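Local atomic coordinates of BsaWI endonuclease (Geobacillus stearothermophilus, PDB entry 4ZSF), a protein that probably cuts double-stranded DNA as a metal-dependent type II restriction endonuclease of the PD-(D/E)XK nuclease class. Residues 107-112 against 154-159; 204-209 against 213-218. All blocks are in the same frame, centred on the assembly; numbering follows the deposited sequence.

Contact 1: residues 107-112 against 154-159; sequences GMRILL and DKEYVF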
loop_
_atom_site.group_PDB
_atom_site.type_symbol
_atom_site.label_atom_id
_atom_site.label_comp_id
_atom_site.label_asym_id
_atom_site.label_seq_id
_atom_site.Cartn_x
_atom_site.Cartn_y
_atom_site.Cartn_z
ATOM N N GLY A 107 -10.671 -26.643 -24.864
ATOM C CA GLY A 107 -11.910 -26.283 -24.167
ATOM C C GLY A 107 -11.721 -25.389 -22.934
ATOM O O GLY A 107 -12.569 -25.363 -22.060
ATOM N N MET A 108 -10.595 -24.693 -22.851
ATOM C CA MET A 108 -10.278 -23.894 -21.664
ATOM C C MET A 108 -10.106 -22.422 -22.048
ATOM O O MET A 108 -9.721 -22.099 -23.191
ATOM C CB MET A 108 -9.005 -24.435 -20.971
ATOM C CG MET A 108 -9.263 -25.795 -20.298
ATOM S SD MET A 108 -7.744 -26.340 -19.456
ATOM C CE MET A 108 -6.836 -26.924 -20.843
ATOM N N ARG A 109 -10.348 -21.521 -21.088
ATOM C CA ARG A 109 -9.935 -20.137 -21.301
ATOM C C ARG A 109 -9.679 -19.467 -19.972
ATOM O O ARG A 109 -10.239 -19.840 -18.944
ATOM C CB ARG A 109 -10.981 -19.329 -22.085
ATOM C CG ARG A 109 -12.333 -19.330 -21.423
ATOM C CD ARG A 109 -13.241 -18.358 -22.274
ATOM N NE ARG A 109 -14.630 -18.397 -21.833
ATOM C CZ ARG A 109 -15.606 -17.681 -22.403
ATOM N NH1 ARG A 109 -15.345 -16.917 -23.461
ATOM N NH2 ARG A 109 -16.854 -17.768 -21.959
ATOM N N ILE A 110 -8.816 -18.461 -20.058
ATOM C CA ILE A 110 -8.448 -17.599 -18.980
ATOM C C ILE A 110 -9.366 -16.392 -19.000
ATOM O O ILE A 110 -9.653 -15.793 -20.066
ATOM C CB ILE A 110 -6.961 -17.127 -19.105
ATOM C CG1 ILE A 110 -6.028 -18.334 -18.879
ATOM C CG2 ILE A 110 -6.681 -15.988 -18.173
ATOM C CD1 ILE A 110 -4.556 -18.016 -19.254
ATOM N N LEU A 111 -9.797 -16.033 -17.804
ATOM C CA LEU A 111 -10.637 -14.862 -17.579
ATOM C C LEU A 111 -9.941 -13.850 -16.687
ATOM O O LEU A 111 -9.339 -14.243 -15.646
ATOM C CB LEU A 111 -11.931 -15.264 -16.865
ATOM C CG LEU A 111 -12.731 -16.407 -17.445
ATOM C CD1 LEU A 111 -13.858 -16.671 -16.438
ATOM C CD2 LEU A 111 -13.252 -16.010 -18.823
ATOM N N LEU A 112 -10.093 -12.563 -16.994
ATOM C CA LEU A 112 -9.714 -11.535 -15.979
ATOM C C LEU A 112 -10.671 -11.590 -14.815
ATOM O O LEU A 112 -11.784 -12.088 -14.928
ATOM C CB LEU A 112 -9.742 -10.112 -16.561
ATOM C CG LEU A 112 -8.892 -9.971 -17.824
ATOM C CD1 LEU A 112 -9.289 -8.653 -18.583
ATOM C CD2 LEU A 112 -7.399 -9.880 -17.398
ATOM N N ASP A 154 -21.178 -28.842 -22.161
ATOM C CA ASP A 154 -21.716 -27.544 -22.560
ATOM C C ASP A 154 -21.857 -26.531 -21.424
ATOM O O ASP A 154 -22.599 -25.576 -21.557
ATOM C CB ASP A 154 -23.096 -27.700 -23.233
ATOM C CG ASP A 154 -23.012 -28.285 -24.638
ATOM O OD1 ASP A 154 -21.948 -28.816 -25.035
ATOM O OD2 ASP A 154 -24.038 -28.223 -25.347
ATOM N N LYS A 155 -21.123 -26.712 -20.331
ATOM C CA LYS A 155 -21.207 -25.797 -19.191
ATOM C C LYS A 155 -19.790 -25.373 -18.891
ATOM O O LYS A 155 -18.872 -26.144 -19.147
ATOM C CB LYS A 155 -21.834 -26.474 -17.980
ATOM C CG LYS A 155 -23.355 -26.594 -18.100
ATOM C CD LYS A 155 -23.879 -27.571 -17.098
ATOM C CE LYS A 155 -23.445 -28.991 -17.461
ATOM N NZ LYS A 155 -24.522 -29.984 -17.156
ATOM N N GLU A 156 -19.601 -24.166 -18.343
ATOM C CA GLU A 156 -18.263 -23.673 -18.127
ATOM C C GLU A 156 -18.010 -23.616 -16.633
ATOM O O GLU A 156 -18.796 -23.022 -15.864
ATOM C CB GLU A 156 -18.118 -22.268 -18.788
ATOM C CG GLU A 156 -16.716 -21.641 -18.662
ATOM C CD GLU A 156 -16.529 -20.401 -19.538
ATOM O OE1 GLU A 156 -17.541 -19.897 -20.143
ATOM O OE2 GLU A 156 -15.366 -19.938 -19.651
ATOM N N TYR A 157 -16.888 -24.209 -16.219
ATOM C CA TYR A 157 -16.539 -24.319 -14.808
ATOM C C TYR A 157 -15.259 -23.589 -14.510
ATOM O O TYR A 157 -14.285 -23.861 -15.182
ATOM C CB TYR A 157 -16.328 -25.768 -14.426
ATOM C CG TYR A 157 -17.586 -26.585 -14.585
ATOM C CD1 TYR A 157 -18.501 -26.676 -13.537
ATOM C CD2 TYR A 157 -17.881 -27.238 -15.803
ATOM C CE1 TYR A 157 -19.691 -27.450 -13.685
ATOM C CE2 TYR A 157 -19.055 -27.994 -15.945
ATOM C CZ TYR A 157 -19.938 -28.086 -14.896
ATOM O OH TYR A 157 -21.076 -28.840 -15.073
ATOM N N VAL A 158 -15.233 -22.734 -13.475
ATOM C CA VAL A 158 -13.937 -22.240 -12.989
ATOM C C VAL A 158 -13.220 -23.375 -12.239
ATOM O O VAL A 158 -13.775 -23.929 -11.297
ATOM C CB VAL A 158 -14.110 -21.030 -12.050
ATOM C CG1 VAL A 158 -12.749 -20.629 -11.418
ATOM C CG2 VAL A 158 -14.705 -19.901 -12.830
ATOM N N PHE A 159 -11.984 -23.708 -12.623
ATOM C CA PHE A 159 -11.276 -24.765 -11.864
ATOM C C PHE A 159 -9.939 -24.236 -11.306
ATOM O O PHE A 159 -9.279 -24.955 -10.544
ATOM C CB PHE A 159 -11.018 -26.005 -12.739
ATOM C CG PHE A 159 -9.971 -25.797 -13.879
ATOM C CD1 PHE A 159 -10.366 -25.321 -15.137
ATOM C CD2 PHE A 159 -8.601 -26.084 -13.655
ATOM C CE1 PHE A 159 -9.391 -25.128 -16.191
ATOM C CE2 PHE A 159 -7.683 -25.955 -14.657
ATOM C CZ PHE A 159 -8.031 -25.464 -15.888
#
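Arg109 and Glu156 meet in a side-on salt bridge that spans two strands which are not neighbours in their sheet. Arg109 NE gives a nearly straight hydrogen bond (175°) to Glu156 OE2 at 2.8 Å, and NH2 of Arg109 reaches OE1 of the same carboxylate at 2.9 Å. OE1 uses its syn lone pair, OE2 is met on its syn side, somewhat out of the carboxylate plane, and the two flat groups lie 25° apart, close to coplanar. Glu156 can span the gap because its CG stands anti to the backbone N (chi1 -178°) and the chain beyond is extended. The second pair is a Met-aromatic contact, in which SD of Met108 comes obliquely to the Phe159 ring, 3.7 Å from CZ.

Strand 146-152 runs antiparallel between strands 108-112 and 155-165, and its Thr149 OG1 hydrogen-bonds OE2 of Glu156. Met119 of helix 113-121 packs on both charged side chains. Helix 243-258 contributes Arg250 against Met108, and Ala253 and Trp256 against Phe159. Two bonds from one guanidinium to one carboxylate resist rotation of either group, and with Thr149 adding a further bond to OE2, the buried glutamate is likely to stay ionised and fixed in orientation.

Contact 2: residues 204-209 against 213-218; sequences FIAMVN and SNYRLN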
loop_
_atom_site.group_PDB
_atom_site.type_symbol
_atom_site.label_atom_id
_atom_site.label_comp_id
_atom_site.label_asym_id
_atom_site.label_seq_id
_atom_site.Cartn_x
_atom_site.Cartn_y
_atom_site.Cartn_z
ATOM N N PHE A 204 12.743 -18.272 -0.989
ATOM C CA PHE A 204 11.641 -18.191 -1.903
ATOM C C PHE A 204 11.351 -19.529 -2.625
ATOM O O PHE A 204 10.182 -19.904 -2.830
ATOM C CB PHE A 204 11.901 -17.040 -2.857
ATOM C CG PHE A 204 11.840 -15.673 -2.170
ATOM C CD1 PHE A 204 12.999 -14.927 -1.940
ATOM C CD2 PHE A 204 10.618 -15.156 -1.728
ATOM C CE1 PHE A 204 12.940 -13.688 -1.325
ATOM C CE2 PHE A 204 10.555 -13.915 -1.099
ATOM C CZ PHE A 204 11.722 -13.181 -0.897
ATOM N N ILE A 205 12.390 -20.298 -2.922
ATOM C CA ILE A 205 12.158 -21.674 -3.374
ATOM C C ILE A 205 11.326 -22.456 -2.344
ATOM O O ILE A 205 10.402 -23.189 -2.713
ATOM C CB ILE A 205 13.500 -22.397 -3.641
ATOM C CG1 ILE A 205 14.131 -21.851 -4.925
ATOM C CG2 ILE A 205 13.306 -23.889 -3.812
ATOM C CD1 ILE A 205 15.648 -22.155 -5.010
ATOM N N ALA A 206 11.631 -22.260 -1.058
ATOM C CA ALA A 206 10.942 -22.954 0.027
ATOM C C ALA A 206 9.485 -22.493 0.144
ATOM O O ALA A 206 8.588 -23.307 0.398
ATOM C CB ALA A 206 11.693 -22.741 1.362
ATOM N N MET A 207 9.257 -21.196 -0.053
ATOM C CA MET A 207 7.895 -20.651 -0.038
ATOM C C MET A 207 7.017 -21.297 -1.087
ATOM O O MET A 207 5.800 -21.426 -0.861
ATOM C CB MET A 207 7.867 -19.141 -0.285
ATOM C CG MET A 207 8.401 -18.347 0.856
ATOM S SD MET A 207 7.921 -16.606 0.804
ATOM C CE MET A 207 6.317 -16.698 1.597
ATOM N N VAL A 208 7.600 -21.668 -2.234
ATOM C CA VAL A 208 6.795 -22.270 -3.305
ATOM C C VAL A 208 6.674 -23.762 -3.018
ATOM O O VAL A 208 5.573 -24.316 -3.023
ATOM C CB VAL A 208 7.412 -22.043 -4.722
ATOM C CG1 VAL A 208 6.679 -22.837 -5.828
ATOM C CG2 VAL A 208 7.488 -20.516 -5.013
ATOM N N ASN A 209 7.812 -24.413 -2.793
ATOM C CA ASN A 209 7.843 -25.882 -2.781
ATOM C C ASN A 209 7.589 -26.493 -1.430
ATOM O O ASN A 209 7.287 -27.700 -1.345
ATOM C CB ASN A 209 9.204 -26.410 -3.293
ATOM C CG ASN A 209 9.378 -26.206 -4.785
ATOM O OD1 ASN A 209 8.386 -26.211 -5.559
ATOM N ND2 ASN A 209 10.638 -26.037 -5.211
ATOM N N SER A 213 11.193 -25.968 7.822
ATOM C CA SER A 213 10.557 -25.607 9.083
ATOM C C SER A 213 9.709 -24.351 8.955
ATOM O O SER A 213 8.609 -24.309 9.466
ATOM C CB SER A 213 11.610 -25.432 10.179
ATOM O OG SER A 213 12.247 -26.676 10.375
ATOM N N ASN A 214 10.196 -23.348 8.234
ATOM C CA ASN A 214 9.427 -22.121 8.009
ATOM C C ASN A 214 8.246 -22.340 7.068
ATOM O O ASN A 214 7.187 -21.697 7.159
ATOM C CB ASN A 214 10.344 -21.045 7.442
ATOM C CG ASN A 214 11.511 -20.746 8.369
ATOM O OD1 ASN A 214 11.332 -20.685 9.582
ATOM N ND2 ASN A 214 12.711 -20.588 7.804
ATOM N N TYR A 215 8.437 -23.246 6.125
ATOM C CA TYR A 215 7.413 -23.447 5.096
ATOM C C TYR A 215 7.227 -24.911 4.929
ATOM O O TYR A 215 7.904 -25.508 4.098
ATOM C CB TYR A 215 7.821 -22.809 3.764
ATOM C CG TYR A 215 8.039 -21.330 3.928
ATOM C CD1 TYR A 215 6.955 -20.467 4.080
ATOM C CD2 TYR A 215 9.324 -20.792 3.985
ATOM C CE1 TYR A 215 7.150 -19.091 4.259
ATOM C CE2 TYR A 215 9.528 -19.431 4.182
ATOM C CZ TYR A 215 8.435 -18.586 4.315
ATOM O OH TYR A 215 8.618 -17.235 4.511
ATOM N N ARG A 216 6.337 -25.501 5.728
ATOM C CA ARG A 216 6.180 -26.956 5.721
ATOM C C ARG A 216 5.542 -27.451 4.408
ATOM O O ARG A 216 6.010 -28.414 3.813
ATOM C CB ARG A 216 5.346 -27.411 6.913
ATOM C CG ARG A 216 5.621 -28.863 7.337
ATOM C CD ARG A 216 4.762 -29.305 8.536
ATOM N NE ARG A 216 3.315 -29.229 8.272
ATOM C CZ ARG A 216 2.597 -30.188 7.683
ATOM N NH1 ARG A 216 3.187 -31.311 7.268
ATOM N NH2 ARG A 216 1.290 -30.023 7.504
ATOM N N LEU A 217 4.501 -26.765 3.956
ATOM C CA LEU A 217 3.796 -27.178 2.732
ATOM C C LEU A 217 4.131 -26.270 1.563
ATOM O O LEU A 217 4.573 -25.129 1.762
ATOM C CB LEU A 217 2.303 -27.136 2.947
ATOM C CG LEU A 217 1.810 -27.890 4.190
ATOM C CD1 LEU A 217 0.300 -27.838 4.246
ATOM C CD2 LEU A 217 2.306 -29.327 4.104
ATOM N N ASN A 218 3.884 -26.758 0.351
ATOM C CA ASN A 218 3.988 -25.925 -0.844
ATOM C C ASN A 218 2.930 -24.792 -0.832
ATOM O O ASN A 218 1.830 -24.963 -0.271
ATOM C CB ASN A 218 3.850 -26.770 -2.120
ATOM C CG ASN A 218 2.627 -27.694 -2.095
ATOM O OD1 ASN A 218 2.548 -28.571 -1.244
ATOM N ND2 ASN A 218 1.664 -27.479 -3.015
#
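Tyr215 lays one face of its ring against Met207, a CH-pi contact in which CG of the methionine sits 3.6 Å from the ring centroid and only 18° off the ring normal. The same methionine adds a Met-aromatic contact: its SD lies oblique to the ring, 4.7 Å from the Tyr215 centroid. Because the Met207 chain bends at chi3 (85°), the terminal CE turns back to the ring and comes 3.7 Å from CE1 of Tyr215.

Apolar packing continues at Ala206, whose CB lies 4.0 Å from CD2 of Tyr215. At the far end of the ring, Tyr215 OH is hydrogen-bonded to Lys203 NZ. Replacing Tyr215 by an alanine would probably leave Met207 without the ring that covers it, open a gap beside Ala206, and remove the hydroxyl that Lys203 NZ hydrogen-bonds.

Backbone carbonyls make the remaining close approaches. Ala206 O lies 3.5 Å from CB of Tyr215, and at the end of the helix Val208 O comes within 3.1 Å of CB of Asn218. No hydrogen bond joins the two segments directly; polar links run through their surroundings. Arg176 NH1 bonds both Met207 O and Leu217 O, bridging helix and loop, while ND2 of Asn218 is held by the carbonyls of Trp220 and Tyr265.

The loop thus folds back along the helix it has just left, on its way to strand 222-226. Helix 172-184 borders both partners, with Val172 on Met207 and Arg176 on Tyr215, while Val208 and Asn209 pack on Ile235 of strand 235-238.

Both contacts are largely buried, yet they serve different parts of the nuclease fold. Contact 1 lies by an outermost strand of the mixed sheet and ties together strands separated by a third; its one exposed member is Arg109. Contact 2 is local, pairing a helix with the loop that follows it, near the strand at the other outer side of the sheet. Each sets a methionine sulfur obliquely against an aromatic ring, and only in 204-209/213-218 does the methionine also place a carbon, CG, over the ring face. Charge pairing belongs to the first alone, whereas the second joins its segments by apolar packing. Their centres lie about 30 Å apart, and they do not touch.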